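Local coordinates for CDP-4-keto-6-deoxy-D-glucose-3-dehydrase (PDB 3BB8), which probably removes the 3-hydroxyl group of CDP-4-keto-6-deoxy-D-glucose with the help of a vitamin B6 cofactor, a step in making lipopolysaccharide sugars, at residues V77-T82 and V230-A235; I241-D246 and T281-G286; R245-D250 and N288-D293. The protein carries 1 engineered substitution. One frame throughout, in Å; residues are numbered along the deposited sequence.

Contact 1: V77-T82 and V230-A235; sequences VPYVLT and VFTQSA
Tyr-79 reaches across to the turn that follows strand 230-232 and brings one edge of its ring up to the backbone there. With chi1 at -49° CG stands beside its own backbone N, which directs the ring toward the chain between Gln-233 and Ala-235. The carbonyl oxygen of Gln-233 meets the ring edge near its plane, 3.6 Å from CE2 of Tyr-79. Farther out, Tyr-79 OH lies 3.5 Å from CB of Ala-235, while CB of its own neighbour Pro-78 sits over the centre of one ring face. At the base of the ring, the methyl CG2 of Thr-232 packs on CB of Tyr-79.

The sheet face carrying Val-80 and Phe-231 is put together differently. These two form a non-hydrogen-bonded antiparallel pair and lie side by side, pointing the same way, with Val-80 CG2 3.7 Å from Phe-231 CB. Phe-231 holds CG between its backbone N and carbonyl carbon (chi1 49°), and its ring leads away from Val-80 toward Leu-75 and Val-214. Val-77 slants in over the start of that side chain, its CG2 4.0 Å from Phe-231 CB.

Four backbone hydrogen bonds join the two strands. Leu-81 and Val-230 exchange two, including a nearly straight one of 2.6 Å from Leu-81 N to Val-230 O; Tyr-79 and Thr-232 exchange the others. Thr-232 OG1 accepts from Ser-234 N at 3.1 Å, an ST turn, and is also bonded to Asp-210 O, while Ser-234 caps helix 235-245.

The chemistry is thus divided: two residue pairs exchange backbone bonds, Val-77, Val-80 and Phe-231 make an apolar side, and the tyrosine meets backbone and a methyl, joining antiparallel strands 79-83 and 228-232 of the aspartate aminotransferase fold.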
loop_
_atom_site.group_PDB
_atom_site.type_symbol
_atom_site.label_atom_id
_atom_site.label_comp_id
_atom_site.label_asym_id
_atom_site.label_seq_id
_atom_site.Cartn_x
_atom_site.Cartn_y
_atom_site.Cartn_z
ATOM N N VAL A 77 0.337 -19.209 14.326
ATOM C CA VAL A 77 -0.616 -19.381 13.230
ATOM C C VAL A 77 0.098 -19.846 11.973
ATOM O O VAL A 77 1.284 -19.578 11.787
ATOM C CB VAL A 77 -1.380 -18.078 12.906
ATOM C CG1 VAL A 77 -2.190 -17.654 14.110
ATOM C CG2 VAL A 77 -0.403 -16.981 12.474
ATOM N N PRO A 78 -0.619 -20.553 11.091
ATOM C CA PRO A 78 -0.054 -21.067 9.840
ATOM C C PRO A 78 0.073 -20.062 8.695
ATOM O O PRO A 78 1.051 -20.092 7.950
ATOM C CB PRO A 78 -1.000 -22.210 9.493
ATOM C CG PRO A 78 -2.329 -21.673 9.940
ATOM C CD PRO A 78 -1.999 -21.039 11.286
ATOM N N TYR A 79 -0.901 -19.167 8.562
ATOM C CA TYR A 79 -0.889 -18.199 7.473
ATOM C C TYR A 79 -0.647 -16.744 7.856
ATOM O O TYR A 79 -1.388 -16.150 8.642
ATOM C CB TYR A 79 -2.191 -18.320 6.700
ATOM C CG TYR A 79 -2.500 -19.750 6.346
ATOM C CD1 TYR A 79 -1.636 -20.483 5.530
ATOM C CD2 TYR A 79 -3.633 -20.387 6.853
ATOM C CE1 TYR A 79 -1.887 -21.821 5.228
ATOM C CE2 TYR A 79 -3.897 -21.728 6.557
ATOM C CZ TYR A 79 -3.018 -22.439 5.744
ATOM O OH TYR A 79 -3.262 -23.763 5.453
ATOM N N VAL A 80 0.403 -16.178 7.274
ATOM C CA VAL A 80 0.780 -14.795 7.511
ATOM C C VAL A 80 1.105 -14.145 6.170
ATOM O O VAL A 80 1.946 -14.630 5.426
ATOM C CB VAL A 80 2.023 -14.704 8.428
ATOM C CG1 VAL A 80 2.553 -13.268 8.461
ATOM C CG2 VAL A 80 1.666 -15.178 9.839
ATOM N N LEU A 81 0.424 -13.044 5.869
ATOM C CA LEU A 81 0.640 -12.318 4.624
ATOM C C LEU A 81 1.106 -10.895 4.924
ATOM O O LEU A 81 0.457 -10.182 5.693
ATOM C CB LEU A 81 -0.663 -12.249 3.827
ATOM C CG LEU A 81 -1.230 -13.532 3.227
ATOM C CD1 LEU A 81 -2.616 -13.254 2.658
ATOM C CD2 LEU A 81 -0.286 -14.042 2.139
ATOM N N THR A 82 2.216 -10.476 4.322
ATOM C CA THR A 82 2.675 -9.124 4.550
ATOM C C THR A 82 1.953 -8.158 3.624
ATOM O O THR A 82 1.473 -8.543 2.552
ATOM C CB THR A 82 4.193 -8.975 4.337
ATOM O OG1 THR A 82 4.549 -9.414 3.018
ATOM C CG2 THR A 82 4.953 -9.780 5.389
ATOM N N VAL A 230 -1.371 -9.505 7.579
ATOM C CA VAL A 230 -2.663 -10.110 7.840
ATOM C C VAL A 230 -2.304 -11.570 8.132
ATOM O O VAL A 230 -1.456 -12.151 7.447
ATOM C CB VAL A 230 -3.601 -10.042 6.609
ATOM C CG1 VAL A 230 -4.911 -10.760 6.904
ATOM C CG2 VAL A 230 -3.896 -8.596 6.263
ATOM N N PHE A 231 -2.904 -12.141 9.170
ATOM C CA PHE A 231 -2.643 -13.521 9.527
ATOM C C PHE A 231 -3.936 -14.212 9.903
ATOM O O PHE A 231 -4.878 -13.573 10.379
ATOM C CB PHE A 231 -1.595 -13.615 10.647
ATOM C CG PHE A 231 -1.858 -12.722 11.832
ATOM C CD1 PHE A 231 -2.708 -13.128 12.855
ATOM C CD2 PHE A 231 -1.195 -11.501 11.955
ATOM C CE1 PHE A 231 -2.893 -12.333 13.998
ATOM C CE2 PHE A 231 -1.367 -10.695 13.088
ATOM C CZ PHE A 231 -2.217 -11.114 14.114
ATOM N N THR A 232 -3.992 -15.517 9.659
ATOM C CA THR A 232 -5.202 -16.280 9.918
ATOM C C THR A 232 -4.862 -17.751 10.087
ATOM O O THR A 232 -3.721 -18.161 9.900
ATOM C CB THR A 232 -6.204 -16.125 8.736
ATOM O OG1 THR A 232 -7.426 -16.813 9.031
ATOM C CG2 THR A 232 -5.619 -16.703 7.458
ATOM N N GLN A 233 -5.859 -18.545 10.450
ATOM C CA GLN A 233 -5.642 -19.969 10.626
ATOM C C GLN A 233 -6.374 -20.698 9.515
ATOM O O GLN A 233 -6.217 -21.907 9.335
ATOM C CB GLN A 233 -6.160 -20.397 11.995
ATOM C CG GLN A 233 -5.678 -19.468 13.102
ATOM C CD GLN A 233 -5.787 -20.082 14.472
ATOM O OE1 GLN A 233 -5.060 -21.026 14.800
ATOM N NE2 GLN A 233 -6.702 -19.559 15.286
ATOM N N SER A 234 -7.160 -19.938 8.761
ATOM C CA SER A 234 -7.938 -20.473 7.660
ATOM C C SER A 234 -7.247 -20.364 6.305
ATOM O O SER A 234 -6.864 -19.277 5.876
ATOM C CB SER A 234 -9.276 -19.755 7.589
ATOM O OG SER A 234 -9.875 -19.952 6.323
ATOM N N ALA A 235 -7.103 -21.501 5.632
ATOM C CA ALA A 235 -6.482 -21.544 4.315
ATOM C C ALA A 235 -7.376 -20.815 3.327
ATOM O O ALA A 235 -6.899 -20.150 2.416
ATOM C CB ALA A 235 -6.287 -22.986 3.875
#

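Contact 2: I241-D246 and T281-G286; sequences IESFRD and TYSHLG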
loop_
_atom_site.group_PDB
_atom_site.type_symbol
_atom_site.label_atom_id
_atom_site.label_comp_id
_atom_site.label_asym_id
_atom_site.label_seq_id
_atom_site.Cartn_x
_atom_site.Cartn_y
_atom_site.Cartn_z
ATOM N N ILE A 241 -7.501 -13.322 0.829
ATOM C CA ILE A 241 -6.667 -12.163 1.176
ATOM C C ILE A 241 -5.588 -11.918 0.137
ATOM O O ILE A 241 -5.474 -10.815 -0.409
ATOM C CB ILE A 241 -5.909 -12.359 2.528
ATOM C CG1 ILE A 241 -6.858 -12.859 3.611
ATOM C CG2 ILE A 241 -5.253 -11.038 2.973
ATOM C CD1 ILE A 241 -7.906 -11.891 3.999
ATOM N N GLU A 242 -4.779 -12.951 -0.098
ATOM C CA GLU A 242 -3.672 -12.894 -1.053
ATOM C C GLU A 242 -4.121 -12.414 -2.433
ATOM O O GLU A 242 -3.421 -11.643 -3.093
ATOM C CB GLU A 242 -3.018 -14.274 -1.160
ATOM C CG GLU A 242 -1.730 -14.305 -1.981
ATOM C CD GLU A 242 -0.947 -15.597 -1.778
ATOM O OE1 GLU A 242 -1.547 -16.683 -1.935
ATOM O OE2 GLU A 242 0.263 -15.528 -1.463
ATOM N N SER A 243 -5.291 -12.879 -2.861
ATOM C CA SER A 243 -5.847 -12.493 -4.151
ATOM C C SER A 243 -6.127 -10.987 -4.167
ATOM O O SER A 243 -5.772 -10.286 -5.119
ATOM C CB SER A 243 -7.137 -13.266 -4.413
ATOM O OG SER A 243 -7.752 -12.842 -5.617
ATOM N N PHE A 244 -6.767 -10.496 -3.113
ATOM C CA PHE A 244 -7.076 -9.073 -3.008
ATOM C C PHE A 244 -5.787 -8.243 -2.965
ATOM O O PHE A 244 -5.705 -7.161 -3.552
ATOM C CB PHE A 244 -7.899 -8.815 -1.758
ATOM C CG PHE A 244 -9.373 -9.021 -1.946
ATOM C CD1 PHE A 244 -10.109 -8.168 -2.765
ATOM C CD2 PHE A 244 -10.039 -10.042 -1.269
ATOM C CE1 PHE A 244 -11.492 -8.324 -2.908
ATOM C CE2 PHE A 244 -11.424 -10.206 -1.405
ATOM C CZ PHE A 244 -12.150 -9.343 -2.226
ATOM N N ARG A 245 -4.776 -8.764 -2.283
ATOM C CA ARG A 245 -3.515 -8.058 -2.189
ATOM C C ARG A 245 -2.807 -8.064 -3.535
ATOM O O ARG A 245 -2.190 -7.080 -3.926
ATOM C CB ARG A 245 -2.596 -8.696 -1.134
ATOM C CG ARG A 245 -1.301 -7.908 -0.938
ATOM C CD ARG A 245 -0.235 -8.698 -0.181
ATOM N NE ARG A 245 0.240 -9.862 -0.924
ATOM C CZ ARG A 245 0.991 -10.833 -0.398
ATOM N NH1 ARG A 245 1.364 -10.787 0.882
ATOM N NH2 ARG A 245 1.358 -11.860 -1.149
ATOM N N ASP A 246 -2.911 -9.178 -4.246
ATOM C CA ASP A 246 -2.247 -9.311 -5.528
ATOM C C ASP A 246 -3.089 -9.068 -6.792
ATOM O O ASP A 246 -3.256 -9.960 -7.621
ATOM C CB ASP A 246 -1.569 -10.686 -5.597
ATOM C CG ASP A 246 -0.642 -10.954 -4.409
ATOM O OD1 ASP A 246 -0.191 -9.992 -3.745
ATOM O OD2 ASP A 246 -0.347 -12.137 -4.140
ATOM N N THR A 281 -6.040 -13.671 -14.925
ATOM C CA THR A 281 -7.427 -14.060 -14.679
ATOM C C THR A 281 -7.735 -13.497 -13.284
ATOM O O THR A 281 -7.079 -13.839 -12.298
ATOM C CB THR A 281 -7.585 -15.583 -14.689
ATOM O OG1 THR A 281 -7.168 -16.078 -15.963
ATOM C CG2 THR A 281 -9.047 -15.978 -14.445
ATOM N N TYR A 282 -8.735 -12.629 -13.208
ATOM C CA TYR A 282 -9.061 -11.966 -11.952
ATOM C C TYR A 282 -10.368 -12.383 -11.279
ATOM O O TYR A 282 -11.455 -12.163 -11.803
ATOM C CB TYR A 282 -9.030 -10.461 -12.216
ATOM C CG TYR A 282 -7.700 -10.037 -12.800
ATOM C CD1 TYR A 282 -6.593 -9.840 -11.978
ATOM C CD2 TYR A 282 -7.532 -9.889 -14.184
ATOM C CE1 TYR A 282 -5.345 -9.504 -12.513
ATOM C CE2 TYR A 282 -6.296 -9.553 -14.727
ATOM C CZ TYR A 282 -5.203 -9.360 -13.884
ATOM O OH TYR A 282 -3.980 -9.012 -14.407
ATOM N N SER A 283 -10.234 -12.962 -10.094
ATOM C CA SER A 283 -11.366 -13.447 -9.310
ATOM C C SER A 283 -11.887 -12.479 -8.257
ATOM O O SER A 283 -12.919 -12.742 -7.642
ATOM C CB SER A 283 -10.972 -14.733 -8.604
ATOM O OG SER A 283 -9.836 -14.505 -7.781
ATOM N N HIS A 284 -11.178 -11.376 -8.021
ATOM C CA HIS A 284 -11.630 -10.407 -7.016
ATOM C C HIS A 284 -11.341 -8.958 -7.394
ATOM O O HIS A 284 -10.466 -8.678 -8.221
ATOM C CB HIS A 284 -10.971 -10.686 -5.661
ATOM C CG HIS A 284 -11.327 -12.015 -5.063
ATOM N ND1 HIS A 284 -12.577 -12.293 -4.555
ATOM C CD2 HIS A 284 -10.579 -13.123 -4.847
ATOM C CE1 HIS A 284 -12.582 -13.512 -4.045
ATOM N NE2 HIS A 284 -11.384 -14.037 -4.210
ATOM N N LEU A 285 -12.099 -8.048 -6.785
ATOM C CA LEU A 285 -11.938 -6.608 -6.974
ATOM C C LEU A 285 -10.715 -6.296 -6.104
ATOM O O LEU A 285 -10.839 -5.927 -4.927
ATOM C CB LEU A 285 -13.178 -5.888 -6.439
ATOM C CG LEU A 285 -13.310 -4.383 -6.647
ATOM C CD1 LEU A 285 -13.309 -4.070 -8.135
ATOM C CD2 LEU A 285 -14.606 -3.899 -5.994
ATOM N N GLY A 286 -9.532 -6.455 -6.684
ATOM C CA GLY A 286 -8.315 -6.265 -5.923
ATOM C C GLY A 286 -7.578 -4.945 -5.954
ATOM O O GLY A 286 -7.997 -3.965 -6.577
#
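The rings of Phe-244 and His-284 form an offset stack, their centroids 4.6 Å apart and their planes 29° from parallel. Over one face of the phenyl ring stands CB of His-284, a CH-pi contact displaced toward the rim; over one face of the imidazole lies Phe-244 CE2. The edges meet oxygens. Leu-285 O lies in the plane of the phenyl ring, 3.2 Å from CD1 of Phe-244, and Ser-243 OG lies in the imidazole plane beside CD2.

Ser-243 points its OG at this edge because OG is anti to the backbone N (chi1 176°). The same hydroxyl is hydrogen-bonded to Arg-249 O, with Ser-283 OG only a weak neighbour at 3.4 Å from Ser-243 OG. Leu-285 is the centre of an inverse gamma turn, after which CA of Gly-286 comes 3.6 Å from Phe-244 O. Gly-286 O in turn is hydrogen-bonded to Asn-125 of the second subunit.

On another side of the helix end, Arg-245 NE and Asp-246 OD1 form a salt bridge of 2.9 Å, nearly in the guanidinium plane and on the syn side of the carboxylate, though tilted out of the carboxylate plane.

Across the contact, then, the main element is an offset ring stack with a CH-pi contact, and the oxygens set against C-H edges probably suit the positive rims of the rings; this fastens the last turn of helix 235-245 to a loop at the subunit interface.

Contact 3: R245-D250 and N288-D293; sequences RDWGRD and NLKITD. With PLP (pyridoxal-5'-phosphate), chain E.
Arg-245 O is approached by three groups at once. Leu-289 N donates to it at 3.2 Å; Asn-288 CA adds a C-H...O contact, and Trp-247 N a weak bond from its own segment. The side chain of Arg-245 runs past the next carbonyl, its CG 3.2 Å from Leu-289 O.

Lys-290 crosses both Arg-245 and Asp-246 at about a right angle. Its CG packs 3.5 Å from Arg-245 NE, and its CE lies 3.0 Å from Asp-246 OD1. Bends at chi3 (-115°) and chi4 (65°) then fold the amine over the indole of Trp-247. NZ stands 3.7 Å from the centroid of the six-membered ring, 33° off the normal, a cation-pi contact. Asp-246 OD1 is 4.3 Å from Lys-290 NZ, too far for a salt bridge but near enough that its charge probably steadies the ammonium.

Trp-247 is the second residue of a type I' turn from Asp-246 to Arg-249 and lies alongside Asn-288, pointing the same way. Its ring edge faces the cofactor phosphate: NE1 donates 3.0 Å to O2P of PLP and more weakly to O3P. That PLP sits in the pocket of the second subunit, where Ser-87, Asp-194 and Ser-215 of that chain also bind it, and where Phe-120 and Tyr-217 of that chain meet the indole.

One subunit therefore supplies an indole N-H to the phosphate bound by the other. The lysine covers part of one indole face; any effect of its charge on the phosphate is indirect and probably partly offset by Asp-246 and, more weakly, Glu-226 of the second subunit.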
loop_
_atom_site.group_PDB
_atom_site.type_symbol
_atom_site.label_atom_id
_atom_site.label_comp_id
_atom_site.label_asym_id
_atom_site.label_seq_id
_atom_site.Cartn_x
_atom_site.Cartn_y
_atom_site.Cartn_z
ATOM N N ARG A 245 -4.776 -8.764 -2.283
ATOM C CA ARG A 245 -3.515 -8.058 -2.189
ATOM C C ARG A 245 -2.807 -8.064 -3.535
ATOM O O ARG A 245 -2.190 -7.080 -3.926
ATOM C CB ARG A 245 -2.596 -8.696 -1.134
ATOM C CG ARG A 245 -1.301 -7.908 -0.938
ATOM C CD ARG A 245 -0.235 -8.698 -0.181
ATOM N NE ARG A 245 0.240 -9.862 -0.924
ATOM C CZ ARG A 245 0.991 -10.833 -0.398
ATOM N NH1 ARG A 245 1.364 -10.787 0.882
ATOM N NH2 ARG A 245 1.358 -11.860 -1.149
ATOM N N ASP A 246 -2.911 -9.178 -4.246
ATOM C CA ASP A 246 -2.247 -9.311 -5.528
ATOM C C ASP A 246 -3.089 -9.068 -6.792
ATOM O O ASP A 246 -3.256 -9.960 -7.621
ATOM C CB ASP A 246 -1.569 -10.686 -5.597
ATOM C CG ASP A 246 -0.642 -10.954 -4.409
ATOM O OD1 ASP A 246 -0.191 -9.992 -3.745
ATOM O OD2 ASP A 246 -0.347 -12.137 -4.140
ATOM N N TRP A 247 -3.592 -7.844 -6.937
ATOM C CA TRP A 247 -4.379 -7.407 -8.091
ATOM C C TRP A 247 -5.713 -8.110 -8.251
ATOM O O TRP A 247 -6.388 -7.968 -9.277
ATOM C CB TRP A 247 -3.563 -7.559 -9.386
ATOM C CG TRP A 247 -2.230 -6.832 -9.407
ATOM C CD1 TRP A 247 -2.025 -5.484 -9.556
ATOM C CD2 TRP A 247 -0.923 -7.422 -9.265
ATOM N NE1 TRP A 247 -0.671 -5.202 -9.517
ATOM C CE2 TRP A 247 0.023 -6.370 -9.339
ATOM C CE3 TRP A 247 -0.463 -8.733 -9.085
ATOM C CZ2 TRP A 247 1.407 -6.594 -9.236
ATOM C CZ3 TRP A 247 0.926 -8.959 -8.986
ATOM C CH2 TRP A 247 1.840 -7.889 -9.061
ATOM N N GLY A 248 -6.111 -8.848 -7.224
ATOM C CA GLY A 248 -7.362 -9.577 -7.294
ATOM C C GLY A 248 -7.265 -10.766 -8.236
ATOM O O GLY A 248 -8.285 -11.289 -8.688
ATOM N N ARG A 249 -6.040 -11.189 -8.529
ATOM C CA ARG A 249 -5.812 -12.275 -9.477
ATOM C C ARG A 249 -6.088 -13.632 -8.837
ATOM O O ARG A 249 -5.769 -13.856 -7.671
ATOM C CB ARG A 249 -4.378 -12.228 -10.009
ATOM C CG ARG A 249 -3.362 -12.929 -9.123
ATOM C CD ARG A 249 -1.989 -12.961 -9.773
ATOM N NE ARG A 249 -0.932 -13.241 -8.806
ATOM C CZ ARG A 249 0.365 -13.089 -9.053
ATOM N NH1 ARG A 249 0.771 -12.656 -10.239
ATOM N NH2 ARG A 249 1.258 -13.368 -8.113
ATOM N N ASP A 250 -6.685 -14.533 -9.611
ATOM C CA ASP A 250 -7.126 -15.821 -9.088
ATOM C C ASP A 250 -5.950 -16.631 -8.554
ATOM O O ASP A 250 -4.792 -16.307 -8.815
ATOM C CB ASP A 250 -7.864 -16.613 -10.168
ATOM C CG ASP A 250 -8.828 -17.630 -9.588
ATOM O OD1 ASP A 250 -8.416 -18.401 -8.697
ATOM O OD2 ASP A 250 -9.999 -17.656 -10.023
ATOM N N ASN A 288 -3.150 -3.623 -5.031
ATOM C CA ASN A 288 -1.763 -4.055 -5.121
ATOM C C ASN A 288 -1.169 -3.462 -3.860
ATOM O O ASN A 288 -0.557 -2.387 -3.869
ATOM C CB ASN A 288 -1.023 -3.505 -6.326
ATOM C CG ASN A 288 0.429 -3.976 -6.366
ATOM O OD1 ASN A 288 1.188 -3.615 -7.266
ATOM N ND2 ASN A 288 0.823 -4.782 -5.381
ATOM N N LEU A 289 -1.377 -4.174 -2.767
ATOM C CA LEU A 289 -0.750 -3.856 -1.499
ATOM C C LEU A 289 0.368 -4.767 -0.995
ATOM O O LEU A 289 0.256 -5.363 0.080
ATOM C CB LEU A 289 -1.920 -3.838 -0.513
ATOM C CG LEU A 289 -3.054 -2.872 -0.895
ATOM C CD1 LEU A 289 -4.322 -3.217 -0.119
ATOM C CD2 LEU A 289 -2.626 -1.442 -0.622
ATOM N N LYS A 290 1.441 -4.881 -1.773
ATOM C CA LYS A 290 2.589 -5.702 -1.368
ATOM C C LYS A 290 3.781 -4.814 -1.011
ATOM O O LYS A 290 3.810 -3.625 -1.351
ATOM C CB LYS A 290 3.014 -6.669 -2.482
ATOM C CG LYS A 290 1.925 -7.612 -2.951
ATOM C CD LYS A 290 2.464 -8.682 -3.900
ATOM C CE LYS A 290 1.892 -8.545 -5.313
ATOM N NZ LYS A 290 2.297 -7.284 -6.010
ATOM N N ILE A 291 4.760 -5.394 -0.322
ATOM C CA ILE A 291 5.946 -4.639 0.053
ATOM C C ILE A 291 7.185 -5.199 -0.625
ATOM O O ILE A 291 7.094 -6.097 -1.471
ATOM C CB ILE A 291 6.167 -4.597 1.599
ATOM C CG1 ILE A 291 6.761 -5.915 2.118
ATOM C CG2 ILE A 291 4.850 -4.284 2.289
ATOM C CD1 ILE A 291 5.819 -7.073 2.120
ATOM N N THR A 292 8.336 -4.645 -0.269
ATOM C CA THR A 292 9.606 -5.064 -0.847
ATOM C C THR A 292 10.339 -6.008 0.102
ATOM O O THR A 292 10.006 -6.090 1.286
ATOM C CB THR A 292 10.513 -3.849 -1.110
ATOM O OG1 THR A 292 10.920 -3.281 0.141
ATOM C CG2 THR A 292 9.776 -2.801 -1.928
ATOM N N ASP A 293 11.345 -6.716 -0.408
ATOM C CA ASP A 293 12.081 -7.630 0.453
ATOM C C ASP A 293 12.945 -6.784 1.392
ATOM O O ASP A 293 13.314 -7.240 2.475
ATOM C CB ASP A 293 12.933 -8.602 -0.380
ATOM C CG ASP A 293 12.922 -10.030 0.182
ATOM O OD1 ASP A 293 11.844 -10.512 0.591
ATOM O OD2 ASP A 293 13.990 -10.681 0.203
HETATM N N1 PLP E . -2.354 0.205 -14.638
HETATM C C2 PLP E . -1.627 -0.358 -15.670
HETATM C C2A PLP E . -2.107 -0.101 -17.101
HETATM C C3 PLP E . -0.472 -1.142 -15.370
HETATM O O3 PLP E . 0.270 -1.720 -16.342
HETATM C C4 PLP E . -0.065 -1.343 -13.978
HETATM C C4A PLP E . 1.215 -2.177 -13.708
HETATM C C5 PLP E . -0.863 -0.747 -12.958
HETATM C C6 PLP E . -2.020 0.035 -13.338
HETATM C C5A PLP E . -0.641 -0.823 -11.476
HETATM O O4P PLP E . 0.659 -0.931 -11.099
HETATM P P PLP E . 1.216 -1.917 -9.971
HETATM O O1P PLP E . 2.530 -1.351 -9.529
HETATM O O2P PLP E . 1.385 -3.364 -10.729
HETATM O O3P PLP E . 0.199 -2.028 -8.810
#

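How the contacts relate
Contacts 2 and 3 share Arg-245 and Asp-246 and have centres about 8 Å apart; backbone bonds such as His-284 N to Gly-248 O, 3.0 Å, join them directly. Contact 1 lies about 16 Å from contact 2 and about 15 Å from contact 3, centre to centre. Helix 235-245 links it to both, starting just after strand 228-232. A probable hydrogen bond of 2.8 Å from Arg-245 NH1 to Thr-82 O ties the strand pair to that helix end. The two cofactor sites are approached differently: the Val-230 side chain is about 11 Å from a PLP, whereas contact 3 touches the PLP bound by the second subunit.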